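Local atomic coordinates of Lic11098 (PDB entry 4U08), a protein that is of unknown function but, as a leucine-rich repeat protein of a pathogenic spirochaete, is a probable virulence factor and probably offers a curved surface for binding partners. Residues L232-K236 against N237-T241; E359-K362 against Q363-N366; E380-A383 against R384-K387. All blocks are in the same frame, centred on the assembly; numbering follows the deposited sequence.

How the contacts relate
The three contacts follow one another along a single leucine-rich repeat solenoid. Contact 1 sits in a repeat nearer the middle of the chain, where a strand runs into the loop that follows it. Contact 2, a 3-10 turn, lies between two later strands, its centre about 35 Å from that of contact 1, and contact 3 is one helix near the C-terminus, its centre about 40 Å from that of contact 1. Contacts 2 and 3 do touch: their centres are about 12 Å apart, and Glu-359 OE2 forms a 2.9 Å salt bridge with Arg-384 NH1. A bound zinc ion lies about 8 Å from the Lys-236 side chain.

Contact 1. Residues L232-K236 against N237-T241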
loop_
_atom_site.group_PDB
_atom_site.type_symbol
_atom_site.label_atom_id
_atom_site.label_comp_id
_atom_site.label_asym_id
_atom_site.label_seq_id
_atom_site.Cartn_x
_atom_site.Cartn_y
_atom_site.Cartn_z
ATOM N N LEU A 232 -6.455 2.531 4.159
ATOM C CA LEU A 232 -7.050 1.238 3.876
ATOM C C LEU A 232 -7.309 1.171 2.372
ATOM O O LEU A 232 -8.202 1.870 1.871
ATOM C CB LEU A 232 -8.335 1.058 4.718
ATOM C CG LEU A 232 -9.130 -0.269 4.551
ATOM C CD1 LEU A 232 -8.216 -1.507 4.713
ATOM C CD2 LEU A 232 -10.285 -0.336 5.535
ATOM N N LEU A 233 -6.501 0.365 1.641
ATOM C CA LEU A 233 -6.637 0.275 0.187
ATOM C C LEU A 233 -7.274 -1.045 -0.198
ATOM O O LEU A 233 -6.637 -2.100 -0.097
ATOM C CB LEU A 233 -5.301 0.471 -0.526
ATOM C CG LEU A 233 -4.422 1.668 -0.116
ATOM C CD1 LEU A 233 -3.264 1.818 -1.097
ATOM C CD2 LEU A 233 -5.217 3.004 -0.052
ATOM N N LEU A 234 -8.541 -0.981 -0.611
ATOM C CA LEU A 234 -9.364 -2.143 -0.971
ATOM C C LEU A 234 -9.798 -2.170 -2.432
ATOM O O LEU A 234 -10.727 -2.904 -2.783
ATOM C CB LEU A 234 -10.571 -2.226 -0.039
ATOM C CG LEU A 234 -10.256 -2.665 1.396
ATOM C CD1 LEU A 234 -11.325 -2.204 2.351
ATOM C CD2 LEU A 234 -10.054 -4.173 1.475
ATOM N N ASN A 235 -9.086 -1.418 -3.300
ATOM C CA ASN A 235 -9.384 -1.366 -4.739
ATOM C C ASN A 235 -9.441 -2.743 -5.353
ATOM O O ASN A 235 -8.621 -3.603 -5.011
ATOM C CB ASN A 235 -8.297 -0.628 -5.514
ATOM C CG ASN A 235 -8.041 0.789 -5.133
ATOM O OD1 ASN A 235 -6.997 1.331 -5.483
ATOM N ND2 ASN A 235 -9.003 1.442 -4.492
ATOM N N LYS A 236 -10.356 -2.930 -6.313
ATOM C CA LYS A 236 -10.438 -4.164 -7.103
ATOM C C LYS A 236 -10.577 -5.441 -6.246
ATOM O O LYS A 236 -9.764 -6.350 -6.333
ATOM C CB LYS A 236 -9.271 -4.263 -8.096
ATOM C CG LYS A 236 -9.318 -3.208 -9.199
ATOM C CD LYS A 236 -8.149 -3.325 -10.150
ATOM C CE LYS A 236 -8.306 -2.349 -11.295
ATOM N NZ LYS A 236 -7.088 -2.276 -12.142
ATOM N N ASN A 237 -11.602 -5.473 -5.418
ATOM C CA ASN A 237 -12.010 -6.651 -4.660
ATOM C C ASN A 237 -13.467 -6.925 -5.088
ATOM O O ASN A 237 -13.900 -6.373 -6.103
ATOM C CB ASN A 237 -11.855 -6.442 -3.150
ATOM C CG ASN A 237 -10.445 -6.700 -2.698
ATOM O OD1 ASN A 237 -10.046 -7.843 -2.499
ATOM N ND2 ASN A 237 -9.647 -5.661 -2.541
ATOM N N LYS A 238 -14.232 -7.695 -4.313
ATOM C CA LYS A 238 -15.625 -8.046 -4.630
ATOM C C LYS A 238 -16.548 -7.692 -3.482
ATOM O O LYS A 238 -17.551 -8.370 -3.276
ATOM C CB LYS A 238 -15.730 -9.558 -4.947
ATOM C CG LYS A 238 -14.979 -9.998 -6.189
ATOM C CD LYS A 238 -15.072 -11.513 -6.361
ATOM C CE LYS A 238 -14.563 -11.989 -7.706
ATOM N NZ LYS A 238 -13.078 -11.934 -7.804
ATOM N N LEU A 239 -16.216 -6.626 -2.715
ATOM C CA LEU A 239 -17.017 -6.203 -1.575
ATOM C C LEU A 239 -18.391 -5.772 -1.972
ATOM O O LEU A 239 -18.558 -4.934 -2.863
ATOM C CB LEU A 239 -16.330 -5.093 -0.745
ATOM C CG LEU A 239 -14.924 -5.421 -0.211
ATOM C CD1 LEU A 239 -14.223 -4.165 0.276
ATOM C CD2 LEU A 239 -14.982 -6.449 0.898
ATOM N N THR A 240 -19.371 -6.333 -1.280
ATOM C CA THR A 240 -20.781 -6.047 -1.528
ATOM C C THR A 240 -21.330 -5.198 -0.419
ATOM O O THR A 240 -22.295 -4.473 -0.613
ATOM C CB THR A 240 -21.562 -7.363 -1.802
ATOM O OG1 THR A 240 -21.113 -8.409 -0.924
ATOM C CG2 THR A 240 -21.382 -7.841 -3.228
ATOM N N THR A 241 -20.660 -5.210 0.735
ATOM C CA THR A 241 -21.060 -4.434 1.909
ATOM C C THR A 241 -19.811 -4.105 2.778
ATOM O O THR A 241 -18.795 -4.781 2.656
ATOM C CB THR A 241 -22.142 -5.221 2.703
ATOM O OG1 THR A 241 -22.681 -4.393 3.730
ATOM C CG2 THR A 241 -21.627 -6.546 3.286
#
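Asn-237 turns its amide back toward Leu-234 by two torsions: chi1 of -83° sets CG opposite the carbonyl carbon and beside the backbone N, and chi2 of -81° swings the flat CONH2 group so that ND2 faces the earlier part of the loop. The result is a hydrogen bond from Asn-237 ND2 to Leu-234 O, 3.0 Å long and almost straight at 172°. The acceptor lies close to the amide plane of Asn-237, whereas the donor comes in from well above the carbonyl plane of Leu-234.

Both ends of this bond have further partners. Asn-237 ND2 also donates to Leu-211 O in the preceding turn of the chain, and its OD1 accepts from Leu-216 N, so three bonds hold this buried amide and fix its rotation. Leu-234 O receives Asn-260 ND2 as well, the OD1 of which takes Leu-239 N. Asparagine suits the position because one small group can both donate and accept, meeting backbone donors and acceptors that are buried with it.

Beside the amide, the leucines close the inside. CD1 of Leu-239 reaches both CB and CD1 of Leu-234, each at 4.1 Å, and the two side chains cross at about a right angle. Their branched, wholly apolar ends suit an interior where only polar groups with partners, such as the Asn-237 amide, are accommodated. Lys-236, by contrast, has left-handed phi/psi values where the chain turns between Asn-235 and Asn-237, and carries its extended side chain outward, as a charged residue at the surface should.

Leucines facing inward, with an asparagine whose bonds step from one turn to the next, make up the asparagine ladder of the LxxLxLxxNxL motif, the signature of the leucine-rich repeat solenoid.

Contact 2. Residues E359-K362 against Q363-N366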
loop_
_atom_site.group_PDB
_atom_site.type_symbol
_atom_site.label_atom_id
_atom_site.label_comp_id
_atom_site.label_asym_id
_atom_site.label_seq_id
_atom_site.Cartn_x
_atom_site.Cartn_y
_atom_site.Cartn_z
ATOM N N GLU A 359 -29.787 27.555 -8.188
ATOM C CA GLU A 359 -29.248 28.923 -8.271
ATOM C C GLU A 359 -28.064 29.106 -7.298
ATOM O O GLU A 359 -27.110 29.816 -7.628
ATOM C CB GLU A 359 -30.355 29.955 -7.967
ATOM C CG GLU A 359 -29.907 31.410 -8.107
ATOM C CD GLU A 359 -29.383 31.883 -9.457
ATOM O OE1 GLU A 359 -28.703 32.934 -9.479
ATOM O OE2 GLU A 359 -29.713 31.259 -10.493
ATOM N N GLU A 360 -28.115 28.401 -6.141
ATOM C CA GLU A 360 -27.096 28.379 -5.086
ATOM C C GLU A 360 -25.687 27.991 -5.566
ATOM O O GLU A 360 -24.742 28.166 -4.800
ATOM C CB GLU A 360 -27.538 27.489 -3.916
ATOM C CG GLU A 360 -28.706 28.037 -3.108
ATOM C CD GLU A 360 -30.105 27.748 -3.632
ATOM O OE1 GLU A 360 -30.235 27.172 -4.737
ATOM O OE2 GLU A 360 -31.078 28.079 -2.917
ATOM N N ILE A 361 -25.535 27.481 -6.814
ATOM C CA ILE A 361 -24.245 27.154 -7.432
ATOM C C ILE A 361 -23.371 28.416 -7.580
ATOM O O ILE A 361 -22.140 28.324 -7.540
ATOM C CB ILE A 361 -24.391 26.346 -8.763
ATOM C CG1 ILE A 361 -23.116 25.548 -9.077
ATOM C CG2 ILE A 361 -24.829 27.230 -9.962
ATOM C CD1 ILE A 361 -23.333 24.276 -9.874
ATOM N N LYS A 362 -24.018 29.596 -7.723
ATOM C CA LYS A 362 -23.343 30.893 -7.820
ATOM C C LYS A 362 -22.539 31.219 -6.555
ATOM O O LYS A 362 -21.642 32.041 -6.611
ATOM C CB LYS A 362 -24.340 32.015 -8.154
ATOM C CG LYS A 362 -25.221 32.481 -6.997
ATOM C CD LYS A 362 -26.121 33.625 -7.471
ATOM C CE LYS A 362 -27.220 33.971 -6.496
ATOM N NZ LYS A 362 -28.410 34.534 -7.196
ATOM N N GLN A 363 -22.841 30.552 -5.428
ATOM C CA GLN A 363 -22.139 30.719 -4.150
ATOM C C GLN A 363 -20.784 29.975 -4.123
ATOM O O GLN A 363 -20.025 30.131 -3.165
ATOM C CB GLN A 363 -23.027 30.227 -2.993
ATOM C CG GLN A 363 -24.395 30.909 -2.887
ATOM C CD GLN A 363 -25.372 30.202 -1.956
ATOM O OE1 GLN A 363 -25.065 29.192 -1.298
ATOM N NE2 GLN A 363 -26.593 30.719 -1.879
ATOM N N LEU A 364 -20.483 29.164 -5.161
ATOM C CA LEU A 364 -19.241 28.378 -5.256
ATOM C C LEU A 364 -18.110 29.233 -5.844
ATOM O O LEU A 364 -17.614 28.969 -6.941
ATOM C CB LEU A 364 -19.480 27.060 -6.059
ATOM C CG LEU A 364 -20.464 26.053 -5.450
ATOM C CD1 LEU A 364 -20.477 24.756 -6.252
ATOM C CD2 LEU A 364 -20.122 25.742 -4.001
ATOM N N LYS A 365 -17.726 30.295 -5.091
ATOM C CA LYS A 365 -16.735 31.317 -5.478
ATOM C C LYS A 365 -15.331 30.753 -5.738
ATOM O O LYS A 365 -14.584 31.291 -6.562
ATOM C CB LYS A 365 -16.699 32.457 -4.435
ATOM C CG LYS A 365 -18.045 33.168 -4.221
ATOM C CD LYS A 365 -18.266 34.360 -5.173
ATOM C CE LYS A 365 -19.536 35.110 -4.854
ATOM N NZ LYS A 365 -19.656 36.345 -5.666
ATOM N N ASN A 366 -15.000 29.641 -5.088
ATOM C CA ASN A 366 -13.702 28.993 -5.268
ATOM C C ASN A 366 -13.670 27.922 -6.378
ATOM O O ASN A 366 -12.599 27.387 -6.689
ATOM C CB ASN A 366 -13.216 28.426 -3.928
ATOM C CG ASN A 366 -12.913 29.486 -2.906
ATOM O OD1 ASN A 366 -13.139 29.309 -1.699
ATOM N ND2 ASN A 366 -12.490 30.644 -3.378
#
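Glu-360 and Gln-363 run abreast in one direction, one turn apart. The carboxylate stands almost at right angles (80°) to the amide, and the contact is made by the stem of the glutamate: CG of Glu-360 is 3.6 Å from NE2 of Gln-363. Long polar side chains suit this outer surface, where methylene groups can pack while the polar ends stay near solvent.

On the inner side, Ile-361 and Leu-364 meet at a slant, Ile-361 CG1 touching Leu-364 CD1 at 3.9 Å. Both are buried, on one face of the turn. The i to i+3 bonds of the 3-10 turn bring them to that face: Gln-363 N donates to Glu-360 O over 3.1 Å and Leu-364 N to Ile-361 O over 3.0 Å.

Lys-362 runs back along the turn, stretched out past CG, and its NZ forms a salt bridge of 2.8 Å with Glu-359 OE1, using the lone pair that faces away from OE2. With OE2 in a salt bridge of its own to Arg-384 NH1, the carboxylate is shared between two cations, which would probably favour its ionised form.

An inverse gamma turn centred on Leu-364 then lets the chain leave the helical turn. Such short 3-10 segments, apolar inside and polar outside, are characteristic of the convex side of a leucine-rich repeat solenoid, where short helical segments connect the strands.

Contact 3. Residues E380-A383 against R384-K387; sequences EKIA and RIRK
Ile-382 O receives the shortest hydrogen bond between the two segments, from Arg-386 N at 2.8 Å, with an N-H...O angle of 159° and the donor nearly in line with the carbonyl bond. One residue earlier, Lys-381 O accepts Ile-385 N at 3.0 Å, and Glu-380 O likewise accepts Arg-384 N. The matching bond from Lys-387 N to Ala-383 O stretches to 3.5 Å and is weak, close to where helix 379-388 ends.

This i to i+4 ladder sets out two faces. On the buried one, CD1 of Ile-382 comes to roughly 3.9 Å from CD1 of Ile-385, the two side chains lying at a slant to each other; the distance is approximate, since the modelled position of Ile-382 CD1 is doubtful. CD1 of Ile-385 also rests 3.4 Å from Lys-381 O. Beta-branched isoleucines are suited here, their bulk close to the backbone filling the interior: Ile-382 reaches Leu-372, Leu-377 and Phe-396, and Ile-385 reaches Leu-357.

Arg-386 is extended from CG to NE and passes obliquely by Ile-382, whose CG2 lies 4.0 Å from NH2. Its polar end goes further, NH1 giving a hydrogen bond to Ile-394 O in the last strand. On the outer side sits Ala-383, a residue that favours the helical conformation.

Lys-381 and Arg-384 run alongside each other in the same direction, the lysine bent at several bonds until its NZ stands 4.2 Å from Arg-384 NH1. Glu-359, the salt-bridge partner of Arg-384, probably offsets some of the like-charge cost of this approach. The chemistry therefore implies a C-terminal helix held by apolar packing on one face, while its arginines find their polar partners beyond the helix itself.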
loop_
_atom_site.group_PDB
_atom_site.type_symbol
_atom_site.label_atom_id
_atom_site.label_comp_id
_atom_site.label_asym_id
_atom_site.label_seq_id
_atom_site.Cartn_x
_atom_site.Cartn_y
_atom_site.Cartn_z
ATOM N N GLU A 380 -28.889 28.408 -22.621
ATOM C CA GLU A 380 -29.101 29.740 -21.992
ATOM C C GLU A 380 -28.777 29.702 -20.508
ATOM O O GLU A 380 -28.328 30.696 -19.948
ATOM C CB GLU A 380 -30.580 30.196 -22.080
ATOM C CG GLU A 380 -31.142 30.320 -23.472
ATOM C CD GLU A 380 -31.781 29.077 -24.056
ATOM O OE1 GLU A 380 -31.396 27.955 -23.655
ATOM O OE2 GLU A 380 -32.575 29.228 -25.013
ATOM N N LYS A 381 -29.109 28.605 -19.849
ATOM C CA LYS A 381 -28.871 28.458 -18.404
ATOM C C LYS A 381 -27.385 28.418 -18.113
ATOM O O LYS A 381 -26.925 29.108 -17.213
ATOM C CB LYS A 381 -29.567 27.195 -17.866
ATOM C CG LYS A 381 -31.034 27.420 -17.547
ATOM C CD LYS A 381 -31.218 28.061 -16.172
ATOM C CE LYS A 381 -32.421 28.965 -16.104
ATOM N NZ LYS A 381 -32.157 30.164 -15.258
ATOM N N ILE A 382 -26.633 27.667 -18.913
ATOM C CA ILE A 382 -25.182 27.549 -18.785
ATOM C C ILE A 382 -24.497 28.892 -19.098
ATOM O O ILE A 382 -23.612 29.318 -18.343
ATOM C CB ILE A 382 -24.668 26.359 -19.639
ATOM C CG1 ILE A 382 -25.293 24.992 -19.190
ATOM C CG2 ILE A 382 -23.126 26.296 -19.695
ATOM C CD1 ILE A 382 -25.683 24.807 -17.554
ATOM N N ALA A 383 -24.944 29.599 -20.166
ATOM C CA ALA A 383 -24.383 30.925 -20.490
ATOM C C ALA A 383 -24.491 31.870 -19.278
ATOM O O ALA A 383 -23.538 32.568 -18.951
ATOM C CB ALA A 383 -25.098 31.525 -21.706
ATOM N N ARG A 384 -25.644 31.860 -18.594
ATOM C CA ARG A 384 -25.913 32.650 -17.408
ATOM C C ARG A 384 -25.003 32.178 -16.250
ATOM O O ARG A 384 -24.444 33.021 -15.536
ATOM C CB ARG A 384 -27.412 32.573 -17.025
ATOM C CG ARG A 384 -27.813 33.671 -16.091
ATOM C CD ARG A 384 -29.276 33.628 -15.677
ATOM N NE ARG A 384 -29.386 34.291 -14.381
ATOM C CZ ARG A 384 -29.308 33.663 -13.217
ATOM N NH1 ARG A 384 -29.258 32.337 -13.174
ATOM N NH2 ARG A 384 -29.301 34.351 -12.086
ATOM N N ILE A 385 -24.837 30.859 -16.060
ATOM C CA ILE A 385 -23.943 30.370 -14.999
ATOM C C ILE A 385 -22.484 30.813 -15.259
ATOM O O ILE A 385 -21.783 31.198 -14.316
ATOM C CB ILE A 385 -24.103 28.846 -14.736
ATOM C CG1 ILE A 385 -25.485 28.586 -14.122
ATOM C CG2 ILE A 385 -23.018 28.309 -13.802
ATOM C CD1 ILE A 385 -26.088 27.235 -14.466
ATOM N N ARG A 386 -22.051 30.825 -16.510
ATOM C CA ARG A 386 -20.698 31.300 -16.837
ATOM C C ARG A 386 -20.436 32.729 -16.292
ATOM O O ARG A 386 -19.359 32.984 -15.760
ATOM C CB ARG A 386 -20.454 31.280 -18.336
ATOM C CG ARG A 386 -20.173 29.923 -18.896
ATOM C CD ARG A 386 -20.006 30.027 -20.410
ATOM N NE ARG A 386 -20.258 28.765 -21.117
ATOM C CZ ARG A 386 -19.430 27.726 -21.103
ATOM N NH1 ARG A 386 -18.316 27.768 -20.389
ATOM N NH2 ARG A 386 -19.727 26.623 -21.777
ATOM N N LYS A 387 -21.432 33.638 -16.401
ATOM C CA LYS A 387 -21.344 35.016 -15.895
ATOM C C LYS A 387 -21.455 35.070 -14.344
ATOM O O LYS A 387 -20.903 35.975 -13.718
ATOM C CB LYS A 387 -22.397 35.912 -16.577
ATOM C CG LYS A 387 -22.186 36.055 -18.084
ATOM C CD LYS A 387 -23.254 36.922 -18.738
ATOM C CE LYS A 387 -23.131 36.949 -20.244
ATOM N NZ LYS A 387 -24.081 37.911 -20.871
#